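Long-range contacts in lipoprotein (Clostridium difficile, PDB 4OTE), which probably serves as the membrane-anchored, methionine-binding receptor of an uptake system, and holds selenomethionine between its two lobes in this crystal: residues I88-Y92 with G180-K184; I94-F100 with G187-A191; C115-R120 with G135-P139; L220-R226 with V237-F241. All coordinates share one frame; numbering follows the deposited sequence.

Contact 1 (I88-Y92 with G180-K184)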
loop_
_atom_site.group_PDB
_atom_site.type_symbol
_atom_site.label_atom_id
_atom_site.label_comp_id
_atom_site.label_asym_id
_atom_site.label_seq_id
_atom_site.Cartn_x
_atom_site.Cartn_y
_atom_site.Cartn_z
ATOM N N ILE A 88 1.732 -2.663 8.682
ATOM C CA ILE A 88 2.048 -2.471 10.087
ATOM C C ILE A 88 0.836 -2.854 10.923
ATOM O O ILE A 88 -0.296 -2.486 10.596
ATOM C CB ILE A 88 2.482 -1.018 10.379
ATOM C CG1 ILE A 88 3.840 -0.748 9.721
ATOM C CG2 ILE A 88 2.572 -0.772 11.886
ATOM C CD1 ILE A 88 4.243 0.709 9.706
ATOM N N LEU A 89 1.083 -3.615 11.984
ATOM C CA LEU A 89 0.047 -4.002 12.928
ATOM C C LEU A 89 0.011 -2.948 14.031
ATOM O O LEU A 89 1.006 -2.747 14.731
ATOM C CB LEU A 89 0.345 -5.391 13.504
ATOM C CG LEU A 89 -0.701 -6.040 14.424
ATOM C CD1 LEU A 89 -2.024 -6.241 13.708
ATOM C CD2 LEU A 89 -0.186 -7.366 14.967
ATOM N N TYR A 90 -1.125 -2.261 14.152
ATOM C CA TYR A 90 -1.306 -1.188 15.127
ATOM C C TYR A 90 -2.163 -1.667 16.290
ATOM O O TYR A 90 -2.954 -2.595 16.144
ATOM C CB TYR A 90 -1.987 0.022 14.481
ATOM C CG TYR A 90 -1.162 0.715 13.423
ATOM C CD1 TYR A 90 -1.200 0.291 12.101
ATOM C CD2 TYR A 90 -0.360 1.807 13.739
ATOM C CE1 TYR A 90 -0.456 0.925 11.124
ATOM C CE2 TYR A 90 0.390 2.449 12.767
ATOM C CZ TYR A 90 0.338 2.005 11.458
ATOM O OH TYR A 90 1.076 2.629 10.479
ATOM N N SER A 91 -2.006 -1.017 17.439
ATOM C CA SER A 91 -2.773 -1.360 18.630
ATOM C C SER A 91 -2.789 -0.199 19.620
ATOM O O SER A 91 -1.771 0.464 19.816
ATOM C CB SER A 91 -2.185 -2.607 19.296
ATOM O OG SER A 91 -2.926 -2.986 20.445
ATOM N N TYR A 92 -3.956 0.048 20.216
ATOM C CA TYR A 92 -4.093 0.992 21.329
ATOM C C TYR A 92 -4.071 0.278 22.687
ATOM O O TYR A 92 -4.105 0.933 23.728
ATOM C CB TYR A 92 -5.409 1.779 21.230
ATOM C CG TYR A 92 -5.512 2.801 20.117
ATOM C CD1 TYR A 92 -4.378 3.386 19.550
ATOM C CD2 TYR A 92 -6.762 3.219 19.657
ATOM C CE1 TYR A 92 -4.488 4.328 18.543
ATOM C CE2 TYR A 92 -6.878 4.164 18.652
ATOM C CZ TYR A 92 -5.740 4.714 18.101
ATOM O OH TYR A 92 -5.849 5.653 17.103
ATOM N N GLY A 180 -3.816 9.794 11.355
ATOM C CA GLY A 180 -3.058 10.267 12.510
ATOM C C GLY A 180 -2.404 9.173 13.336
ATOM O O GLY A 180 -2.006 9.413 14.474
ATOM N N LEU A 181 -2.282 7.972 12.776
ATOM C CA LEU A 181 -1.630 6.868 13.480
ATOM C C LEU A 181 -0.112 6.990 13.385
ATOM O O LEU A 181 0.434 7.247 12.311
ATOM C CB LEU A 181 -2.077 5.518 12.918
ATOM C CG LEU A 181 -3.547 5.163 13.114
ATOM C CD1 LEU A 181 -3.872 3.870 12.390
ATOM C CD2 LEU A 181 -3.889 5.045 14.590
ATOM N N ASP A 182 0.555 6.801 14.519
ATOM C CA ASP A 182 2.007 6.886 14.608
ATOM C C ASP A 182 2.552 5.483 14.850
ATOM O O ASP A 182 2.264 4.869 15.883
ATOM C CB ASP A 182 2.400 7.826 15.755
ATOM C CG ASP A 182 3.903 7.997 15.892
ATOM O OD1 ASP A 182 4.602 7.005 16.185
ATOM O OD2 ASP A 182 4.385 9.137 15.726
ATOM N N ALA A 183 3.338 4.981 13.901
ATOM C CA ALA A 183 3.851 3.614 13.966
ATOM C C ALA A 183 4.879 3.445 15.081
ATOM O O ALA A 183 4.957 2.385 15.700
ATOM C CB ALA A 183 4.448 3.204 12.631
ATOM N N LYS A 184 5.666 4.490 15.330
ATOM C CA LYS A 184 6.638 4.483 16.420
ATOM C C LYS A 184 5.930 4.300 17.758
ATOM O O LYS A 184 6.369 3.527 18.601
ATOM C CB LYS A 184 7.451 5.783 16.427
HETATM O O HOH W 1 1.754 5.303 10.309
#

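Contact 2 (I94-F100 with G187-A191). With ZN (zinc ion), chain K; ZN (zinc ion), chain E.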
loop_
_atom_site.group_PDB
_atom_site.type_symbol
_atom_site.label_atom_id
_atom_site.label_comp_id
_atom_site.label_asym_id
_atom_site.label_seq_id
_atom_site.Cartn_x
_atom_site.Cartn_y
_atom_site.Cartn_z
ATOM N N ILE A 94 -2.141 -3.044 23.404
ATOM C CA ILE A 94 -0.908 -3.767 23.734
ATOM C C ILE A 94 0.291 -3.178 22.995
ATOM O O ILE A 94 0.132 -2.525 21.963
ATOM C CB ILE A 94 -1.023 -5.270 23.406
ATOM C CG1 ILE A 94 -1.343 -5.487 21.922
ATOM C CG2 ILE A 94 -2.092 -5.920 24.277
ATOM C CD1 ILE A 94 -1.326 -6.940 21.496
ATOM N N LYS A 95 1.486 -3.420 23.527
ATOM C CA LYS A 95 2.723 -2.901 22.940
ATOM C C LYS A 95 3.562 -3.976 22.241
ATOM O O LYS A 95 4.461 -3.650 21.471
ATOM C CB LYS A 95 3.571 -2.209 24.011
ATOM C CG LYS A 95 2.884 -1.029 24.685
ATOM C CD LYS A 95 3.850 0.120 24.953
ATOM C CE LYS A 95 4.053 0.971 23.707
ATOM N NZ LYS A 95 5.117 1.999 23.877
ATOM N N SER A 96 3.277 -5.246 22.515
ATOM C CA SER A 96 4.000 -6.354 21.897
ATOM C C SER A 96 3.019 -7.430 21.455
ATOM O O SER A 96 1.982 -7.623 22.090
ATOM C CB SER A 96 5.000 -6.948 22.893
ATOM O OG SER A 96 5.674 -8.079 22.359
ATOM N N VAL A 97 3.356 -8.134 20.374
ATOM C CA VAL A 97 2.559 -9.284 19.928
ATOM C C VAL A 97 2.603 -10.425 20.945
ATOM O O VAL A 97 1.740 -11.297 20.930
ATOM C CB VAL A 97 2.992 -9.825 18.542
ATOM C CG1 VAL A 97 2.895 -8.740 17.484
ATOM C CG2 VAL A 97 4.397 -10.417 18.588
ATOM N N ASP A 98 3.602 -10.412 21.829
ATOM C CA ASP A 98 3.676 -11.367 22.938
ATOM C C ASP A 98 2.504 -11.251 23.920
ATOM O O ASP A 98 2.243 -12.186 24.674
ATOM C CB ASP A 98 4.988 -11.189 23.718
ATOM C CG ASP A 98 6.220 -11.531 22.895
ATOM O OD1 ASP A 98 6.092 -12.270 21.896
ATOM O OD2 ASP A 98 7.322 -11.058 23.251
ATOM N N GLU A 99 1.810 -10.111 23.913
ATOM C CA GLU A 99 0.734 -9.846 24.870
ATOM C C GLU A 99 -0.655 -10.300 24.402
ATOM O O GLU A 99 -1.635 -10.100 25.118
ATOM C CB GLU A 99 0.711 -8.355 25.225
ATOM C CG GLU A 99 2.006 -7.877 25.868
ATOM C CD GLU A 99 1.953 -6.429 26.322
ATOM O OE1 GLU A 99 1.802 -5.531 25.466
ATOM O OE2 GLU A 99 2.088 -6.183 27.540
ATOM N N PHE A 100 -0.747 -10.905 23.214
ATOM C CA PHE A 100 -2.018 -11.470 22.748
ATOM C C PHE A 100 -2.477 -12.597 23.680
ATOM O O PHE A 100 -1.661 -13.373 24.176
ATOM C CB PHE A 100 -1.920 -11.989 21.301
ATOM C CG PHE A 100 -2.066 -10.913 20.251
ATOM C CD1 PHE A 100 -3.222 -10.142 20.178
ATOM C CD2 PHE A 100 -1.053 -10.680 19.328
ATOM C CE1 PHE A 100 -3.356 -9.153 19.217
ATOM C CE2 PHE A 100 -1.184 -9.692 18.362
ATOM C CZ PHE A 100 -2.337 -8.928 18.306
ATOM N N GLY A 187 2.621 1.038 16.689
ATOM C CA GLY A 187 2.894 -0.138 15.875
ATOM C C GLY A 187 3.549 -1.211 16.720
ATOM O O GLY A 187 4.447 -0.916 17.503
ATOM N N ILE A 188 3.094 -2.453 16.576
ATOM C CA ILE A 188 3.666 -3.576 17.327
ATOM C C ILE A 188 4.345 -4.616 16.428
ATOM O O ILE A 188 4.993 -5.532 16.915
ATOM C CB ILE A 188 2.604 -4.260 18.224
ATOM C CG1 ILE A 188 1.527 -4.962 17.394
ATOM C CG2 ILE A 188 1.962 -3.240 19.155
ATOM C CD1 ILE A 188 0.537 -5.746 18.235
ATOM N N TYR A 189 4.196 -4.472 15.118
ATOM C CA TYR A 189 4.813 -5.384 14.169
ATOM C C TYR A 189 4.812 -4.739 12.796
ATOM O O TYR A 189 3.806 -4.163 12.375
ATOM C CB TYR A 189 4.060 -6.721 14.123
ATOM C CG TYR A 189 4.437 -7.597 12.949
ATOM C CD1 TYR A 189 5.580 -8.389 12.984
ATOM C CD2 TYR A 189 3.655 -7.623 11.798
ATOM C CE1 TYR A 189 5.931 -9.190 11.911
ATOM C CE2 TYR A 189 4.001 -8.416 10.717
ATOM C CZ TYR A 189 5.136 -9.201 10.779
ATOM O OH TYR A 189 5.475 -9.987 9.702
ATOM N N THR A 190 5.951 -4.824 12.117
ATOM C CA THR A 190 6.080 -4.374 10.741
ATOM C C THR A 190 6.435 -5.581 9.887
ATOM O O THR A 190 7.272 -6.397 10.281
ATOM C CB THR A 190 7.179 -3.306 10.609
ATOM O OG1 THR A 190 6.957 -2.273 11.574
ATOM C CG2 THR A 190 7.183 -2.694 9.211
ATOM N N ALA A 191 5.798 -5.693 8.726
ATOM C CA ALA A 191 6.012 -6.838 7.839
ATOM C C ALA A 191 7.392 -6.776 7.191
ATOM O O ALA A 191 7.973 -5.696 7.068
ATOM C CB ALA A 191 4.928 -6.894 6.772
HETATM ZN ZN ZN K . 8.439 -12.129 20.886
HETATM ZN ZN ZN E . 2.607 -4.454 27.886
HETATM O O HOH W 2 5.600 -6.999 19.070
HETATM O O HOH W 3 9.637 -12.325 22.431
HETATM O O HOH W 4 7.275 -12.328 18.635
HETATM O O HOH W 5 8.025 -14.103 20.807
HETATM O O HOH W 6 10.160 -11.848 19.030
#

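Contact 3 (C115-R120 with G135-P139). With ACT (acetate ion), chain S.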
loop_
_atom_site.group_PDB
_atom_site.type_symbol
_atom_site.label_atom_id
_atom_site.label_comp_id
_atom_site.label_asym_id
_atom_site.label_seq_id
_atom_site.Cartn_x
_atom_site.Cartn_y
_atom_site.Cartn_z
ATOM N N CYS A 115 -5.968 -10.069 3.223
ATOM C CA CYS A 115 -6.356 -10.959 4.314
ATOM C C CYS A 115 -5.415 -12.160 4.399
ATOM O O CYS A 115 -4.832 -12.431 5.450
ATOM C CB CYS A 115 -7.789 -11.443 4.102
ATOM S SG CYS A 115 -8.391 -12.602 5.350
ATOM N N SER A 116 -5.272 -12.864 3.281
ATOM C CA SER A 116 -4.380 -14.018 3.183
ATOM C C SER A 116 -2.944 -13.668 3.590
ATOM O O SER A 116 -2.295 -14.400 4.344
ATOM C CB SER A 116 -4.404 -14.561 1.751
ATOM O OG SER A 116 -3.467 -15.605 1.579
ATOM N N LYS A 117 -2.457 -12.542 3.084
ATOM C CA LYS A 117 -1.100 -12.089 3.364
ATOM C C LYS A 117 -0.911 -11.733 4.844
ATOM O O LYS A 117 0.119 -12.049 5.443
ATOM C CB LYS A 117 -0.776 -10.892 2.478
ATOM C CG LYS A 117 0.665 -10.434 2.542
ATOM C CD LYS A 117 1.062 -9.650 1.299
ATOM C CE LYS A 117 0.117 -8.493 1.016
ATOM N NZ LYS A 117 0.488 -7.798 -0.240
ATOM N N ASN A 118 -1.915 -11.083 5.426
ATOM C CA ASN A 118 -1.904 -10.757 6.850
ATOM C C ASN A 118 -1.887 -11.993 7.748
ATOM O O ASN A 118 -1.192 -12.012 8.768
ATOM C CB ASN A 118 -3.100 -9.867 7.210
ATOM C CG ASN A 118 -2.921 -8.430 6.752
ATOM O OD1 ASN A 118 -1.817 -7.997 6.414
ATOM N ND2 ASN A 118 -4.009 -7.677 6.755
ATOM N N LEU A 119 -2.653 -13.018 7.373
ATOM C CA LEU A 119 -2.687 -14.263 8.139
ATOM C C LEU A 119 -1.339 -14.970 8.097
ATOM O O LEU A 119 -0.910 -15.542 9.099
ATOM C CB LEU A 119 -3.788 -15.195 7.630
ATOM C CG LEU A 119 -5.227 -14.725 7.868
ATOM C CD1 LEU A 119 -6.199 -15.620 7.113
ATOM C CD2 LEU A 119 -5.568 -14.690 9.351
ATOM N N ARG A 120 -0.669 -14.919 6.946
ATOM C CA ARG A 120 0.662 -15.512 6.812
ATOM C C ARG A 120 1.726 -14.747 7.599
ATOM O O ARG A 120 2.688 -15.352 8.079
ATOM C CB ARG A 120 1.070 -15.640 5.342
ATOM C CG ARG A 120 0.224 -16.646 4.570
ATOM C CD ARG A 120 1.071 -17.686 3.849
ATOM N NE ARG A 120 0.257 -18.759 3.269
ATOM C CZ ARG A 120 0.110 -19.987 3.774
ATOM N NH1 ARG A 120 0.715 -20.356 4.901
ATOM N NH2 ARG A 120 -0.659 -20.865 3.139
ATOM N N GLY A 135 -1.499 -20.782 -2.066
ATOM C CA GLY A 135 -2.856 -20.338 -2.384
ATOM C C GLY A 135 -3.399 -19.421 -1.305
ATOM O O GLY A 135 -2.874 -19.385 -0.192
ATOM N N LEU A 136 -4.456 -18.682 -1.632
ATOM C CA LEU A 136 -5.057 -17.734 -0.693
ATOM C C LEU A 136 -5.666 -18.444 0.513
ATOM O O LEU A 136 -6.388 -19.433 0.363
ATOM C CB LEU A 136 -6.133 -16.885 -1.381
ATOM C CG LEU A 136 -5.662 -15.904 -2.457
ATOM C CD1 LEU A 136 -6.857 -15.185 -3.063
ATOM C CD2 LEU A 136 -4.663 -14.902 -1.897
ATOM N N VAL A 137 -5.363 -17.931 1.706
ATOM C CA VAL A 137 -5.915 -18.466 2.947
ATOM C C VAL A 137 -6.870 -17.466 3.588
ATOM O O VAL A 137 -6.760 -16.257 3.374
ATOM C CB VAL A 137 -4.811 -18.861 3.956
ATOM C CG1 VAL A 137 -3.964 -19.995 3.396
ATOM C CG2 VAL A 137 -3.936 -17.671 4.336
ATOM N N SER A 138 -7.808 -17.993 4.370
ATOM C CA SER A 138 -8.774 -17.187 5.109
ATOM C C SER A 138 -8.830 -17.698 6.555
ATOM O O SER A 138 -8.274 -18.759 6.851
ATOM C CB SER A 138 -10.149 -17.289 4.442
ATOM O OG SER A 138 -10.724 -18.573 4.637
ATOM N N PRO A 139 -9.491 -16.949 7.461
ATOM C CA PRO A 139 -9.620 -17.398 8.858
ATOM C C PRO A 139 -10.252 -18.793 9.027
ATOM O O PRO A 139 -10.019 -19.454 10.041
ATOM C CB PRO A 139 -10.511 -16.324 9.490
ATOM C CG PRO A 139 -10.286 -15.107 8.663
ATOM C CD PRO A 139 -10.056 -15.599 7.265
HETATM C C ACT S . 0.587 -4.462 1.079
HETATM O O ACT S . 0.429 -3.869 2.169
HETATM O OXT ACT S . -0.260 -4.437 0.160
HETATM C CH3 ACT S . 1.849 -5.228 0.869
#

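Contact 4 (L220-R226 with V237-F241)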
loop_
_atom_site.group_PDB
_atom_site.type_symbol
_atom_site.label_atom_id
_atom_site.label_comp_id
_atom_site.label_asym_id
_atom_site.label_seq_id
_atom_site.Cartn_x
_atom_site.Cartn_y
_atom_site.Cartn_z
ATOM N N LEU A 220 10.885 10.215 -10.281
ATOM C CA LEU A 220 10.458 9.361 -9.165
ATOM C C LEU A 220 11.544 8.400 -8.668
ATOM O O LEU A 220 11.432 7.862 -7.570
ATOM C CB LEU A 220 9.188 8.580 -9.518
ATOM C CG LEU A 220 7.877 9.346 -9.326
ATOM C CD1 LEU A 220 6.758 8.706 -10.137
ATOM C CD2 LEU A 220 7.500 9.416 -7.854
ATOM N N THR A 221 12.580 8.186 -9.477
ATOM C CA THR A 221 13.740 7.396 -9.072
ATOM C C THR A 221 14.978 8.286 -8.856
ATOM O O THR A 221 16.095 7.786 -8.783
ATOM C CB THR A 221 14.056 6.300 -10.107
ATOM O OG1 THR A 221 14.241 6.891 -11.397
ATOM C CG2 THR A 221 12.921 5.296 -10.186
ATOM N N SER A 222 14.773 9.597 -8.739
ATOM C CA SER A 222 15.875 10.545 -8.548
ATOM C C SER A 222 16.399 10.529 -7.120
ATOM O O SER A 222 15.731 10.040 -6.213
ATOM C CB SER A 222 15.410 11.969 -8.882
ATOM O OG SER A 222 14.425 12.418 -7.958
ATOM N N ASP A 223 17.583 11.100 -6.920
ATOM C CA ASP A 223 18.121 11.295 -5.574
ATOM C C ASP A 223 17.189 12.156 -4.715
ATOM O O ASP A 223 17.067 11.932 -3.513
ATOM C CB ASP A 223 19.506 11.943 -5.629
ATOM C CG ASP A 223 20.570 11.025 -6.205
ATOM O OD1 ASP A 223 20.341 9.807 -6.354
ATOM O OD2 ASP A 223 21.673 11.527 -6.501
ATOM N N LYS A 224 16.543 13.141 -5.336
ATOM C CA LYS A 224 15.574 13.986 -4.638
ATOM C C LYS A 224 14.388 13.159 -4.120
ATOM O O LYS A 224 13.945 13.336 -2.982
ATOM C CB LYS A 224 15.087 15.113 -5.560
ATOM C CG LYS A 224 14.055 16.056 -4.948
ATOM C CD LYS A 224 14.581 16.732 -3.693
ATOM C CE LYS A 224 13.604 17.769 -3.164
ATOM N NZ LYS A 224 14.068 18.317 -1.859
ATOM N N ALA A 225 13.890 12.253 -4.955
ATOM C CA ALA A 225 12.783 11.373 -4.575
ATOM C C ALA A 225 13.159 10.466 -3.405
ATOM O O ALA A 225 12.344 10.245 -2.499
ATOM C CB ALA A 225 12.341 10.535 -5.767
ATOM N N ARG A 226 14.388 9.948 -3.425
ATOM C CA ARG A 226 14.863 9.060 -2.362
ATOM C C ARG A 226 14.941 9.804 -1.032
ATOM O O ARG A 226 14.447 9.315 -0.020
ATOM C CB ARG A 226 16.231 8.449 -2.700
ATOM C CG ARG A 226 16.625 7.316 -1.759
ATOM C CD ARG A 226 18.035 6.808 -1.990
ATOM N NE ARG A 226 18.217 6.265 -3.336
ATOM C CZ ARG A 226 18.924 6.835 -4.317
ATOM N NH1 ARG A 226 19.551 8.000 -4.142
ATOM N NH2 ARG A 226 19.011 6.229 -5.498
ATOM N N VAL A 237 8.196 3.833 4.857
ATOM C CA VAL A 237 8.208 3.711 3.400
ATOM C C VAL A 237 9.669 3.582 2.979
ATOM O O VAL A 237 10.455 4.480 3.231
ATOM C CB VAL A 237 7.553 4.925 2.710
ATOM C CG1 VAL A 237 7.544 4.746 1.197
ATOM C CG2 VAL A 237 6.137 5.135 3.231
ATOM N N ILE A 238 10.030 2.458 2.363
ATOM C CA ILE A 238 11.433 2.172 2.043
ATOM C C ILE A 238 11.657 2.156 0.534
ATOM O O ILE A 238 11.046 1.352 -0.163
ATOM C CB ILE A 238 11.900 0.819 2.623
ATOM C CG1 ILE A 238 11.663 0.767 4.140
ATOM C CG2 ILE A 238 13.376 0.587 2.312
ATOM C CD1 ILE A 238 10.291 0.275 4.539
ATOM N N PRO A 239 12.549 3.032 0.028
ATOM C CA PRO A 239 12.863 3.055 -1.407
ATOM C C PRO A 239 13.447 1.737 -1.905
ATOM O O PRO A 239 14.170 1.072 -1.168
ATOM C CB PRO A 239 13.924 4.160 -1.526
ATOM C CG PRO A 239 13.803 4.969 -0.283
ATOM C CD PRO A 239 13.343 4.023 0.780
ATOM N N THR A 240 13.120 1.370 -3.140
ATOM C CA THR A 240 13.708 0.201 -3.793
ATOM C C THR A 240 14.551 0.648 -4.988
ATOM O O THR A 240 14.568 -0.012 -6.026
ATOM C CB THR A 240 12.628 -0.796 -4.269
ATOM O OG1 THR A 240 11.782 -0.170 -5.240
ATOM C CG2 THR A 240 11.782 -1.277 -3.102
ATOM N N PHE A 241 15.240 1.774 -4.832
ATOM C CA PHE A 241 16.140 2.294 -5.862
ATOM C C PHE A 241 17.223 3.138 -5.198
ATOM O O PHE A 241 17.097 3.503 -4.026
ATOM C CB PHE A 241 15.369 3.122 -6.904
ATOM C CG PHE A 241 14.739 4.369 -6.344
ATOM C CD1 PHE A 241 15.434 5.573 -6.332
ATOM C CD2 PHE A 241 13.453 4.338 -5.831
ATOM C CE1 PHE A 241 14.855 6.718 -5.809
ATOM C CE2 PHE A 241 12.868 5.478 -5.308
ATOM C CZ PHE A 241 13.572 6.671 -5.299
ATOM O OXT PHE A 241 18.243 3.474 -5.804
#

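Contact 1 (I88-Y92 with G180-K184)
The phenol oxygen of Tyr90 meets Leu181 through a water, and the polar link between the two segments runs through this one molecule. That water lies 2.8 Å from Tyr90 OH and donates to Leu181 O, which accepts at 3.1 Å, so one solvent molecule joins the end of the ring to a backbone carbonyl. The ring itself is clasped between aliphatic groups. Leu181 CD1 stands over the centre of one face, 4.3 Å from the centroid and only 10° off the normal, a clear CH-pi contact, while Ile88 CG2 from the same strand lies against the opposite face, shifted toward the rim. Tyr90 CE2 meets the backbone and CB side of the turn, 3.8 Å from Ala183 CA and 3.9 Å from Leu181 CB. The methyl of Ala183 in turn fills the corner between the phenol oxygen and Ile88, whose CD1 it approaches to 3.9 Å. Leu181 divides its work between two tyrosines: CD1 serves Tyr90, and CD2 touches Tyr92 OH at 3.2 Å, the two side chains crossing at about a right angle. CG of Leu181 is anti to its carbonyl carbon (chi1 -65°), and the fork beyond it reaches both rings. Asp182, at the N-cap of helix 183-186, turns away and caps Lys185 N. Gly180 is the C-prime residue of a Schellman motif ending the preceding helix. The contact therefore lays the turn between two short helices against strand 88-90, which is flanked in its sheet by strands 168-171 and 187-190; Ile171 and Ala176 pack around Tyr90 and Leu181.

Contact 2 (I94-F100 with G187-A191)
Ile188, on the edge strand 187-190 of a five-stranded mixed sheet, packs against the loop 94-100, which holds an ST turn and a short 3-10 segment. Its CG1 occupies the crowded position between backbone N and carbonyl carbon (chi1 67°), which sends the two branches to different parts of the loop. CG2 rests on backbone, 3.4 Å from both Ile94 O and Lys95 O. CD1 meets side chains: Ile94 CD1 and Val97 CG1 each approach it to 3.9 Å, and Phe100 CZ lies a little farther off. Ile94 adopts the same uncommon first torsion (58°), and its CD1 sits over the centre of the Phe100 ring. Val97 CG1 also reaches Tyr189 CB.

The loop keeps its shape by internal bonds. Ser96 OG accepts from Asp98 N, and Glu99 OE1 accepts from Lys95 N. On the outer side Glu99 OE2 binds one zinc ion at 1.8 Å; the bond of Asp98 OD1 to another is long, 2.6 Å, and waters complete that site. Polar continuity across the contact comes from a single water, which accepts from Val97 N at 2.8 Å and donates to Ile188 O at 2.7 Å.

Contact 3 (C115-R120 with G135-P139)
The CA atoms of Ser116 and Val137 are 4.7 Å apart, the nearest such pair between the segments, where the irregular chain of 135-139 passes beside helix 112-124. There the serine hydroxyl accepts a bond from a passing peptide N-H: Val137 N donates to Ser116 OG over 3.0 Å, nearly straight at 172°. The hydroxyl is set for this because OG lies anti to Ser116 N (chi1 175°), extending from the helix toward the loop. On the same residue Ser116 CA makes a CA-H...O contact with Val137 O at 3.3 Å, so both polar backbone atoms of Val137 face one serine. The branches of Val137 then part: CG2 lies near Ser116 OG and Leu119 CB, whereas CG1 is touched by Arg120 NH2 at 3.4 Å, with the two side chains crossing at about a right angle. The arginine's polar end is engaged beyond the valine, in a salt bridge from NH1 to Glu123 and a hydrogen bond from NH2 to Pro131 O. On Ser116, one turn before Arg120, CB is touched by Leu136 CD2 (3.7 Å). At the other end of the loop segment, Leu119 CD1 presses on the Ser138-Pro139 peptide, 3.4 Å from Ser138 C, and Pro139 CD is met at 3.9 Å by both Leu119 CD1 and Cys115 SG. Phe151 and Glu153 of strand 150-154 lie against this apolar end. The whole is a beta-alpha-beta crossover, running from strand 105-109 through helix 112-124 to the parallel strand 150-154, with the long return loop folded back onto its helix.

Contact 4 (L220-R226 with V237-F241)
Phe241, the C-terminal residue, sets its ring against the N-terminal end of helix 223-233, in the lobe whose mixed sheet includes strand 238-239. The ring side is the tight one. Thr221 CA lies over one face, 3.8 Å from the centroid, in a CH-pi contact displaced toward the rim. Backbone carbonyls gather at the far end, with Leu220 O at 3.3 Å from Phe241 CZ and Ser222 O near the ring plane, at the edge. Ala225 CB and Arg226 CB complete the setting. Ser222 is the N-cap, its OG accepting from Ala225 N.

The other side is polar and more open. Arg226 extends with CG anti to its backbone N (chi1 -168°), lies by its CG across Pro239, then bends at chi3 and presents its guanidinium edge to the chain terminus. NE and NH2 grip the carboxylate side-on, one oxygen each, with NE 3.1 Å from Phe241 O and nearly straight (173°). The third nitrogen, NH1, turns to Asp223 OD1 at 3.0 Å, so one guanidinium joins two carboxylates. Asp223 is a zinc-binding residue in crystal structures of this protein. The salt bridge from Arg226 NH2 to Phe241 OXT, 2.9 Å at 161°, stays in the guanidinium plane.

In the fold
Contacts 1 and 2 are neighbours, their centres 10 Å apart, and share one five-stranded sheet in which strands 88-90 and 187-190 pair antiparallel; their segments alternate along the chain in the order 88-92, 94-100, 180-184, 187-191. Contact 3 is nested inside the loop that each of them closes, its centre 21 Å from that of contact 1 and 19 Å from that of contact 2, and packs the crossover helix 112-124 of that same sheet. Contact 4 comes last in sequence and belongs to the other mixed sheet; the centres of contacts 3 and 4 are about 30 Å apart, on opposite sides of the chain's centre. Three contacts thus consolidate one lobe and the fourth the other, consistent with a two-lobed binding protein.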